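Local coordinates for protein putative RNase YutE (Bacillus subtilis subsp. subtilis str. 168, PDB 1YLM) that probably acts as the RNA-cleaving toxin of a putative type VII toxin-antitoxin system, working as a homodimer, at residues Tyr2-Ser7 / Thr135-Val140; Gly14-Gln19 / His43-Cys48; Glu47-Thr52 / Lys91-Arg96. All blocks are in the same frame, centred on the assembly; numbering follows the deposited sequence.

Interaction 1 (Tyr2-Ser7 / Thr135-Val140)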
loop_
_atom_site.group_PDB
_atom_site.type_symbol
_atom_site.label_atom_id
_atom_site.label_comp_id
_atom_site.label_asym_id
_atom_site.label_seq_id
_atom_site.Cartn_x
_atom_site.Cartn_y
_atom_site.Cartn_z
ATOM N N TYR A 2 10.041 -30.840 0.567
ATOM C CA TYR A 2 9.592 -29.451 0.676
ATOM C C TYR A 2 10.646 -28.506 0.126
ATOM O O TYR A 2 11.816 -28.568 0.524
ATOM C CB TYR A 2 9.342 -29.070 2.127
ATOM C CG TYR A 2 8.327 -29.915 2.831
ATOM C CD1 TYR A 2 7.040 -30.076 2.310
ATOM C CD2 TYR A 2 8.633 -30.523 4.040
ATOM C CE1 TYR A 2 6.088 -30.859 2.964
ATOM C CE2 TYR A 2 7.684 -31.299 4.716
ATOM C CZ TYR A 2 6.424 -31.471 4.165
ATOM O OH TYR A 2 5.479 -32.234 4.827
ATOM N N PHE A 3 10.211 -27.643 -0.778
ATOM C CA PHE A 3 11.038 -26.568 -1.308
ATOM C C PHE A 3 10.434 -25.257 -0.813
ATOM O O PHE A 3 9.420 -24.770 -1.330
ATOM C CB PHE A 3 11.109 -26.623 -2.834
ATOM C CG PHE A 3 11.656 -27.934 -3.367
ATOM C CD1 PHE A 3 10.804 -29.018 -3.595
ATOM C CD2 PHE A 3 13.021 -28.089 -3.620
ATOM C CE1 PHE A 3 11.303 -30.243 -4.078
ATOM C CE2 PHE A 3 13.535 -29.310 -4.100
ATOM C CZ PHE A 3 12.665 -30.388 -4.325
ATOM N N VAL A 4 11.063 -24.719 0.220
ATOM C CA VAL A 4 10.559 -23.560 0.934
ATOM C C VAL A 4 11.458 -22.368 0.614
ATOM O O VAL A 4 12.686 -22.483 0.675
ATOM C CB VAL A 4 10.503 -23.846 2.471
ATOM C CG1 VAL A 4 9.894 -22.666 3.252
ATOM C CG2 VAL A 4 9.697 -25.128 2.751
ATOM N N ASP A 5 10.854 -21.227 0.272
ATOM C CA ASP A 5 11.633 -20.016 -0.009
ATOM C C ASP A 5 12.112 -19.377 1.300
ATOM O O ASP A 5 11.658 -18.311 1.732
ATOM C CB ASP A 5 10.871 -19.037 -0.893
ATOM C CG ASP A 5 11.788 -17.964 -1.510
ATOM O OD1 ASP A 5 12.955 -17.775 -1.061
ATOM O OD2 ASP A 5 11.323 -17.298 -2.445
ATOM N N ARG A 6 13.037 -20.066 1.944
ATOM C CA ARG A 6 13.393 -19.737 3.305
ATOM C C ARG A 6 14.092 -18.386 3.406
ATOM O O ARG A 6 13.886 -17.656 4.380
ATOM C CB ARG A 6 14.276 -20.844 3.907
ATOM C CG ARG A 6 14.459 -20.699 5.422
ATOM C CD ARG A 6 15.204 -21.913 6.029
ATOM N NE ARG A 6 15.241 -21.809 7.485
ATOM C CZ ARG A 6 15.519 -22.815 8.313
ATOM N NH1 ARG A 6 15.804 -24.029 7.839
ATOM N NH2 ARG A 6 15.512 -22.604 9.622
ATOM N N SER A 7 14.928 -18.078 2.420
ATOM C CA SER A 7 15.576 -16.749 2.317
ATOM C C SER A 7 14.547 -15.599 2.309
ATOM O O SER A 7 14.668 -14.645 3.074
ATOM C CB SER A 7 16.404 -16.667 1.030
ATOM O OG SER A 7 17.472 -17.579 1.093
ATOM N N THR A 135 11.952 -26.779 12.959
ATOM C CA THR A 135 11.426 -28.129 13.212
ATOM C C THR A 135 11.324 -28.956 11.937
ATOM O O THR A 135 11.695 -30.135 11.928
ATOM C CB THR A 135 10.062 -28.081 13.960
ATOM O OG1 THR A 135 10.250 -27.398 15.207
ATOM C CG2 THR A 135 9.533 -29.477 14.236
ATOM N N GLU A 136 10.870 -28.337 10.847
ATOM C CA GLU A 136 10.603 -29.077 9.628
ATOM C C GLU A 136 11.791 -29.167 8.672
ATOM O O GLU A 136 11.916 -30.149 7.943
ATOM C CB GLU A 136 9.377 -28.518 8.907
ATOM C CG GLU A 136 8.089 -28.635 9.702
ATOM C CD GLU A 136 7.732 -30.086 10.016
ATOM O OE1 GLU A 136 7.961 -30.962 9.157
ATOM O OE2 GLU A 136 7.234 -30.343 11.128
ATOM N N LEU A 137 12.655 -28.155 8.674
ATOM C CA LEU A 137 13.764 -28.083 7.718
ATOM C C LEU A 137 15.133 -28.134 8.398
ATOM O O LEU A 137 16.166 -28.266 7.733
ATOM C CB LEU A 137 13.664 -26.794 6.880
ATOM C CG LEU A 137 12.321 -26.470 6.216
ATOM C CD1 LEU A 137 12.381 -25.110 5.562
ATOM C CD2 LEU A 137 11.920 -27.535 5.208
ATOM N N GLY A 138 15.145 -28.010 9.718
ATOM C CA GLY A 138 16.399 -27.914 10.448
ATOM C C GLY A 138 16.937 -26.490 10.495
ATOM O O GLY A 138 16.263 -25.535 10.074
ATOM N N PRO A 139 18.167 -26.332 11.002
ATOM C CA PRO A 139 18.716 -25.016 11.319
ATOM C C PRO A 139 19.192 -24.166 10.125
ATOM O O PRO A 139 19.428 -22.961 10.288
ATOM C CB PRO A 139 19.898 -25.337 12.251
ATOM C CG PRO A 139 20.238 -26.786 11.986
ATOM C CD PRO A 139 19.096 -27.442 11.309
ATOM N N VAL A 140 19.345 -24.772 8.950
ATOM C CA VAL A 140 20.126 -24.130 7.885
ATOM C C VAL A 140 19.467 -24.108 6.510
ATOM O O VAL A 140 19.508 -23.084 5.807
ATOM C CB VAL A 140 21.572 -24.754 7.806
ATOM C CG1 VAL A 140 22.340 -24.208 6.650
ATOM C CG2 VAL A 140 22.331 -24.519 9.121
#
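The backbone from Tyr2 to Arg6 runs at 47° to that from Glu136 to Val140, and their CA atoms come no nearer than 8.3 Å (Tyr2 CA to Leu137 CA), so the two backbones stay apart and side chains bridge the gap, one of them to a backbone carbonyl. This is a closure of the two chain termini in an all-helical fold: the lead-in to helix 6-23, with Asp5 as its N-cap, lies against the end of helix 119-137. Gly138, the first residue to leave that helix, has a positive phi, and its carbonyl is where the polar part of the contact gathers. Arg6 reaches across with an extended chain. Because its CG stands opposite the backbone N and every later bond to NE is also extended, the guanidinium is delivered end-on to Gly138 O, which lies in the guanidinium plane. A second partner, Glu10, holds NE in a salt bridge, and Ser141 O also accepts from NH1, so bonds on all three nitrogens restrain the group's rotation.

The apolar part lies beside this grip. Leu137 pushes its CD1 methyl at Val4, 3.8 Å from Val4 CB, while its CD2 methyl sits 4.3 Å from Tyr2 CB. Phe60 borders the patch as well, meeting the Tyr2 ring edge-to-face and touching Val4 and Leu137. Arg6 and Leu137 pass in opposite directions, with Leu137 CB 3.6 Å from Arg6 NH1.

The two bonds to the one carbonyl oxygen differ in form. Arg6 NH1 donates to Gly138 O over 2.7 Å at 155° from above the carbonyl plane, whereas Arg6 NH2 donates to Gly138 O over 3.1 Å, more bent at 136°, from within that plane.

Interaction 2 (Gly14-Gln19 / His43-Cys48); sequences GFFEHQ and HLLIEC
An antiparallel pair of helices in the HepT-like helical bundle brings Phe15, Phe16 and Gln19 of helix 6-23 against Leu44, Leu45 and Cys48 of helix 32-59. The axes of the two short segments run 152° apart in direction and approach to 9.6 Å. The nearest CA atoms are those of Phe16 and Leu45, 6.0 Å apart, and the interface between the helices is apolar side-chain packing.

Two adjacent phenylalanines divide the work. Both place CG opposite the backbone N, but being neighbours on a helix they leave it in different directions and enter separate sites. Phe15 points at the partner helix and crosses Leu44 at about a right angle; the far end of its ring, CZ and CE2, meets the CD1 methyl, with Phe15 CZ 3.9 Å from Leu44 CD1. Phe16 also crosses its leucine nearly perpendicularly: Phe16 CE1 lies 3.7 Å from Leu45 CD2. That same methyl touches Gln19 CB, so Leu45 packs against successive turns of helix 6-23.

Cys48 sits between the two rings. Its CB packs on the second ring, 3.7 Å from Phe16 CD1, and its sulfur turns to the first.

Further out, Leu122 and Pro126 of helix 119-137 touch Phe16, which places that ring inside the bundle. On the Phe15 side the second subunit takes over: Leu104 of that subunit packs on Phe15 and its Tyr103 on Leu44, so one helix pair serves both the core and the dimer interface.

The sulfur-aromatic contact comes at the ring's edge, close to its plane, rather than over a face: Cys48 SG stands 5.0 Å from the Phe15 ring centroid, 80° off the ring normal, and meets the edge at Phe15 CD2, 3.7 Å away.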
loop_
_atom_site.group_PDB
_atom_site.type_symbol
_atom_site.label_atom_id
_atom_site.label_comp_id
_atom_site.label_asym_id
_atom_site.label_seq_id
_atom_site.Cartn_x
_atom_site.Cartn_y
_atom_site.Cartn_z
ATOM N N GLY A 14 12.572 -10.450 9.382
ATOM C CA GLY A 14 13.449 -9.397 9.919
ATOM C C GLY A 14 12.890 -8.004 9.681
ATOM O O GLY A 14 12.907 -7.155 10.573
ATOM N N PHE A 15 12.413 -7.772 8.452
ATOM C CA PHE A 15 11.787 -6.511 8.074
ATOM C C PHE A 15 10.579 -6.235 8.966
ATOM O O PHE A 15 10.435 -5.138 9.516
ATOM C CB PHE A 15 11.338 -6.625 6.627
ATOM C CG PHE A 15 10.776 -5.354 6.047
ATOM C CD1 PHE A 15 11.631 -4.379 5.509
ATOM C CD2 PHE A 15 9.393 -5.161 5.982
ATOM C CE1 PHE A 15 11.097 -3.205 4.934
ATOM C CE2 PHE A 15 8.858 -3.993 5.413
ATOM C CZ PHE A 15 9.713 -3.024 4.898
ATOM N N PHE A 16 9.698 -7.230 9.066
ATOM C CA PHE A 16 8.548 -7.210 9.976
ATOM C C PHE A 16 8.925 -6.779 11.397
ATOM O O PHE A 16 8.309 -5.875 11.976
ATOM C CB PHE A 16 7.907 -8.608 9.982
ATOM C CG PHE A 16 6.739 -8.756 10.938
ATOM C CD1 PHE A 16 5.435 -8.487 10.515
ATOM C CD2 PHE A 16 6.945 -9.216 12.236
ATOM C CE1 PHE A 16 4.340 -8.643 11.391
ATOM C CE2 PHE A 16 5.864 -9.373 13.120
ATOM C CZ PHE A 16 4.560 -9.089 12.691
ATOM N N GLU A 17 9.930 -7.432 11.968
ATOM C CA GLU A 17 10.349 -7.131 13.326
ATOM C C GLU A 17 10.831 -5.674 13.470
ATOM O O GLU A 17 10.515 -4.990 14.456
ATOM C CB GLU A 17 11.402 -8.146 13.771
ATOM C CG GLU A 17 10.754 -9.503 14.138
ATOM C CD GLU A 17 11.764 -10.576 14.539
ATOM O OE1 GLU A 17 12.843 -10.642 13.919
ATOM O OE2 GLU A 17 11.445 -11.374 15.455
ATOM N N HIS A 18 11.558 -5.189 12.472
ATOM C CA HIS A 18 11.973 -3.784 12.466
ATOM C C HIS A 18 10.760 -2.847 12.517
ATOM O O HIS A 18 10.732 -1.901 13.314
ATOM C CB HIS A 18 12.873 -3.468 11.267
ATOM C CG HIS A 18 13.451 -2.085 11.305
ATOM N ND1 HIS A 18 14.358 -1.678 12.266
ATOM C CD2 HIS A 18 13.229 -1.005 10.518
ATOM C CE1 HIS A 18 14.676 -0.409 12.054
ATOM N NE2 HIS A 18 14.005 0.020 11.001
ATOM N N GLN A 19 9.744 -3.113 11.689
ATOM C CA GLN A 19 8.564 -2.229 11.664
ATOM C C GLN A 19 7.807 -2.298 13.002
ATOM O O GLN A 19 7.321 -1.264 13.508
ATOM C CB GLN A 19 7.606 -2.550 10.514
ATOM C CG GLN A 19 8.193 -2.724 9.077
ATOM C CD GLN A 19 9.371 -1.812 8.742
ATOM O OE1 GLN A 19 10.448 -2.286 8.380
ATOM N NE2 GLN A 19 9.171 -0.526 8.846
ATOM N N HIS A 43 0.205 -1.369 6.998
ATOM C CA HIS A 43 0.241 -1.990 5.671
ATOM C C HIS A 43 1.372 -3.019 5.611
ATOM O O HIS A 43 1.142 -4.188 5.249
ATOM C CB HIS A 43 0.398 -0.917 4.586
ATOM C CG HIS A 43 0.363 -1.450 3.186
ATOM N ND1 HIS A 43 0.685 -0.676 2.091
ATOM C CD2 HIS A 43 0.025 -2.670 2.700
ATOM C CE1 HIS A 43 0.545 -1.396 0.990
ATOM N NE2 HIS A 43 0.176 -2.619 1.335
ATOM N N LEU A 44 2.583 -2.591 5.997
ATOM C CA LEU A 44 3.747 -3.495 5.982
ATOM C C LEU A 44 3.598 -4.728 6.879
ATOM O O LEU A 44 3.965 -5.828 6.459
ATOM C CB LEU A 44 5.042 -2.736 6.283
ATOM C CG LEU A 44 5.413 -1.667 5.239
ATOM C CD1 LEU A 44 6.624 -0.861 5.706
ATOM C CD2 LEU A 44 5.635 -2.268 3.834
ATOM N N LEU A 45 3.091 -4.550 8.100
ATOM C CA LEU A 45 2.864 -5.680 9.016
ATOM C C LEU A 45 1.941 -6.722 8.365
ATOM O O LEU A 45 2.248 -7.923 8.336
ATOM C CB LEU A 45 2.272 -5.192 10.356
ATOM C CG LEU A 45 3.145 -4.295 11.244
ATOM C CD1 LEU A 45 2.383 -3.865 12.501
ATOM C CD2 LEU A 45 4.465 -4.984 11.600
ATOM N N ILE A 46 0.823 -6.245 7.820
ATOM C CA ILE A 46 -0.171 -7.102 7.145
ATOM C C ILE A 46 0.447 -7.851 5.947
ATOM O O ILE A 46 0.296 -9.078 5.827
ATOM C CB ILE A 46 -1.417 -6.275 6.679
ATOM C CG1 ILE A 46 -2.195 -5.761 7.907
ATOM C CG2 ILE A 46 -2.317 -7.145 5.782
ATOM C CD1 ILE A 46 -3.270 -4.690 7.605
ATOM N N GLU A 47 1.133 -7.115 5.069
ATOM C CA GLU A 47 1.738 -7.702 3.860
ATOM C C GLU A 47 2.786 -8.765 4.200
ATOM O O GLU A 47 2.828 -9.815 3.550
ATOM C CB GLU A 47 2.359 -6.637 2.952
ATOM C CG GLU A 47 1.382 -5.725 2.194
ATOM C CD GLU A 47 0.154 -6.452 1.649
ATOM O OE1 GLU A 47 0.204 -7.110 0.570
ATOM O OE2 GLU A 47 -0.874 -6.342 2.312
ATOM N N CYS A 48 3.616 -8.487 5.209
ATOM C CA CYS A 48 4.612 -9.441 5.683
ATOM C C CYS A 48 3.943 -10.727 6.177
ATOM O O CYS A 48 4.434 -11.824 5.889
ATOM C CB CYS A 48 5.427 -8.855 6.827
ATOM S SG CYS A 48 6.669 -7.604 6.352
#

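Interaction 3 (Glu47-Thr52 / Lys91-Arg96)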
loop_
_atom_site.group_PDB
_atom_site.type_symbol
_atom_site.label_atom_id
_atom_site.label_comp_id
_atom_site.label_asym_id
_atom_site.label_seq_id
_atom_site.Cartn_x
_atom_site.Cartn_y
_atom_site.Cartn_z
ATOM N N GLU A 47 1.133 -7.115 5.069
ATOM C CA GLU A 47 1.738 -7.702 3.860
ATOM C C GLU A 47 2.786 -8.765 4.200
ATOM O O GLU A 47 2.828 -9.815 3.550
ATOM C CB GLU A 47 2.359 -6.637 2.952
ATOM C CG GLU A 47 1.382 -5.725 2.194
ATOM C CD GLU A 47 0.154 -6.452 1.649
ATOM O OE1 GLU A 47 0.204 -7.110 0.570
ATOM O OE2 GLU A 47 -0.874 -6.342 2.312
ATOM N N CYS A 48 3.616 -8.487 5.209
ATOM C CA CYS A 48 4.612 -9.441 5.683
ATOM C C CYS A 48 3.943 -10.727 6.177
ATOM O O CYS A 48 4.434 -11.824 5.889
ATOM C CB CYS A 48 5.427 -8.855 6.827
ATOM S SG CYS A 48 6.669 -7.604 6.352
ATOM N N ILE A 49 2.840 -10.594 6.917
ATOM C CA ILE A 49 2.130 -11.786 7.407
ATOM C C ILE A 49 1.552 -12.581 6.239
ATOM O O ILE A 49 1.712 -13.807 6.177
ATOM C CB ILE A 49 1.026 -11.435 8.411
ATOM C CG1 ILE A 49 1.643 -10.869 9.705
ATOM C CG2 ILE A 49 0.134 -12.667 8.691
ATOM C CD1 ILE A 49 0.597 -10.133 10.590
ATOM N N LEU A 50 0.881 -11.890 5.321
ATOM C CA LEU A 50 0.244 -12.575 4.183
ATOM C C LEU A 50 1.261 -13.242 3.266
ATOM O O LEU A 50 1.052 -14.380 2.824
ATOM C CB LEU A 50 -0.610 -11.597 3.383
ATOM C CG LEU A 50 -1.828 -11.042 4.136
ATOM C CD1 LEU A 50 -2.571 -10.036 3.283
ATOM C CD2 LEU A 50 -2.774 -12.159 4.645
ATOM N N ASP A 51 2.352 -12.520 2.985
ATOM C CA ASP A 51 3.400 -13.006 2.086
ATOM C C ASP A 51 4.102 -14.209 2.706
ATOM O O ASP A 51 4.303 -15.234 2.034
ATOM C CB ASP A 51 4.412 -11.880 1.768
ATOM C CG ASP A 51 3.883 -10.885 0.718
ATOM O OD1 ASP A 51 2.907 -11.207 0.018
ATOM O OD2 ASP A 51 4.462 -9.793 0.579
ATOM N N THR A 52 4.434 -14.094 3.990
ATOM C CA THR A 52 5.034 -15.218 4.738
ATOM C C THR A 52 4.084 -16.420 4.779
ATOM O O THR A 52 4.493 -17.568 4.504
ATOM C CB THR A 52 5.463 -14.798 6.166
ATOM O OG1 THR A 52 6.496 -13.801 6.067
ATOM C CG2 THR A 52 6.026 -16.009 6.932
ATOM N N LYS A 91 -7.909 -10.054 12.676
ATOM C CA LYS A 91 -8.547 -8.757 12.960
ATOM C C LYS A 91 -7.723 -7.590 12.410
ATOM O O LYS A 91 -8.296 -6.607 11.920
ATOM C CB LYS A 91 -8.805 -8.586 14.463
ATOM C CG LYS A 91 -9.848 -9.568 15.016
ATOM C CD LYS A 91 -9.938 -9.494 16.548
ATOM C CE LYS A 91 -11.003 -10.495 17.092
ATOM N NZ LYS A 91 -12.278 -10.427 16.349
ATOM N N LEU A 92 -6.391 -7.711 12.461
ATOM C CA LEU A 92 -5.518 -6.715 11.828
ATOM C C LEU A 92 -5.602 -6.806 10.316
ATOM O O LEU A 92 -5.703 -5.786 9.624
ATOM C CB LEU A 92 -4.047 -6.864 12.257
ATOM C CG LEU A 92 -3.075 -5.897 11.538
ATOM C CD1 LEU A 92 -3.393 -4.406 11.801
ATOM C CD2 LEU A 92 -1.637 -6.207 11.937
ATOM N N ILE A 93 -5.539 -8.035 9.797
ATOM C CA ILE A 93 -5.602 -8.264 8.357
ATOM C C ILE A 93 -6.870 -7.668 7.724
ATOM O O ILE A 93 -6.851 -7.186 6.585
ATOM C CB ILE A 93 -5.472 -9.790 8.052
ATOM C CG1 ILE A 93 -4.030 -10.251 8.358
ATOM C CG2 ILE A 93 -5.910 -10.117 6.613
ATOM C CD1 ILE A 93 -3.854 -11.769 8.527
ATOM N N ALA A 94 -7.966 -7.690 8.476
ATOM C CA ALA A 94 -9.229 -7.118 8.011
ATOM C C ALA A 94 -9.119 -5.621 7.693
ATOM O O ALA A 94 -9.956 -5.084 6.969
ATOM C CB ALA A 94 -10.334 -7.386 9.036
ATOM N N TYR A 95 -8.070 -4.963 8.205
ATOM C CA TYR A 95 -7.828 -3.543 7.896
ATOM C C TYR A 95 -7.165 -3.292 6.526
ATOM O O TYR A 95 -7.068 -2.153 6.075
ATOM C CB TYR A 95 -7.058 -2.845 9.044
ATOM C CG TYR A 95 -7.448 -1.390 9.206
ATOM C CD1 TYR A 95 -8.670 -1.038 9.780
ATOM C CD2 TYR A 95 -6.605 -0.357 8.761
ATOM C CE1 TYR A 95 -9.043 0.291 9.926
ATOM C CE2 TYR A 95 -6.987 0.993 8.885
ATOM C CZ TYR A 95 -8.203 1.302 9.474
ATOM O OH TYR A 95 -8.608 2.620 9.631
ATOM N N ARG A 96 -6.712 -4.360 5.861
ATOM C CA ARG A 96 -5.964 -4.232 4.615
ATOM C C ARG A 96 -6.727 -3.454 3.553
ATOM O O ARG A 96 -6.167 -2.574 2.925
ATOM C CB ARG A 96 -5.560 -5.595 4.053
ATOM C CG ARG A 96 -4.521 -5.495 2.932
ATOM C CD ARG A 96 -4.278 -6.858 2.279
ATOM N NE ARG A 96 -3.242 -6.781 1.246
ATOM C CZ ARG A 96 -3.462 -6.619 -0.056
ATOM N NH1 ARG A 96 -4.700 -6.520 -0.546
ATOM N NH2 ARG A 96 -2.425 -6.562 -0.887
#
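Arg96 meets Glu47 side-on, using NE and NH2, one nitrogen for each carboxylate oxygen. The tighter arm runs from Arg96 NE to Glu47 OE2, 2.6 Å at 155°, arriving on the syn side of the carboxylate. The other, from Arg96 NH2 to Glu47 OE1, is 3.1 Å and straighter at 165°, but meets its oxygen from above the carboxylate plane. The unequal grip goes with a 42° turn between the two flat groups. Glu47 bends at its second torsion to swing its carboxylate over, whereas the arginine chain is extended from CG to NE.

The arginine's aliphatic part rests on Leu50, whose CD1 lies 3.7 Å from Arg96 CD. The other methyl of Leu50, CD2, comes 4.0 Å from Ile93 CD1, and Ile49 CG2 approaches the same Ile93 tip at 4.1 Å.

A type I turn from Ile93 to Arg96, closed by Arg96 N to Ile93 O at 2.9 Å, folds the chain back so that Arg96, three residues on, faces the same helix. Beyond it, Tyr68 makes a cation-pi contact with Arg96 and touches Leu50 and Ile93, while Tyr103 of the second subunit packs on Glu47 and its hydroxyl hydrogen-bonds to Asp51 OD2. Near the dimer interface, Glu47 and Leu50 thus hold Arg96, probably an active-site residue as in other HepT RNases and first in the segment matched by similarity to the RX(4)HXY motif, whose histidine position is Gln101 here.

Interactions 2 and 3 are buried, with centres 9 Å apart; interaction 1 is only partly buried and lies about 20 Å or more from both, centre to centre. Helix 32-59 serves both inner contacts, which share Glu47 and Cys48 and touch directly, Ile46 CD1 lying 3.3 Å from Leu92 O. Helix 6-23 joins interaction 1 at its start to interaction 2 farther along. Chemistry follows position: interaction 2 is apolar packing between helices, interaction 3 adds a charged pair at the probable active site, and interaction 1 ties the termini with an arginine on a backbone carbonyl. The second subunit reaches the two inner contacts but not 2-7 or 135-140.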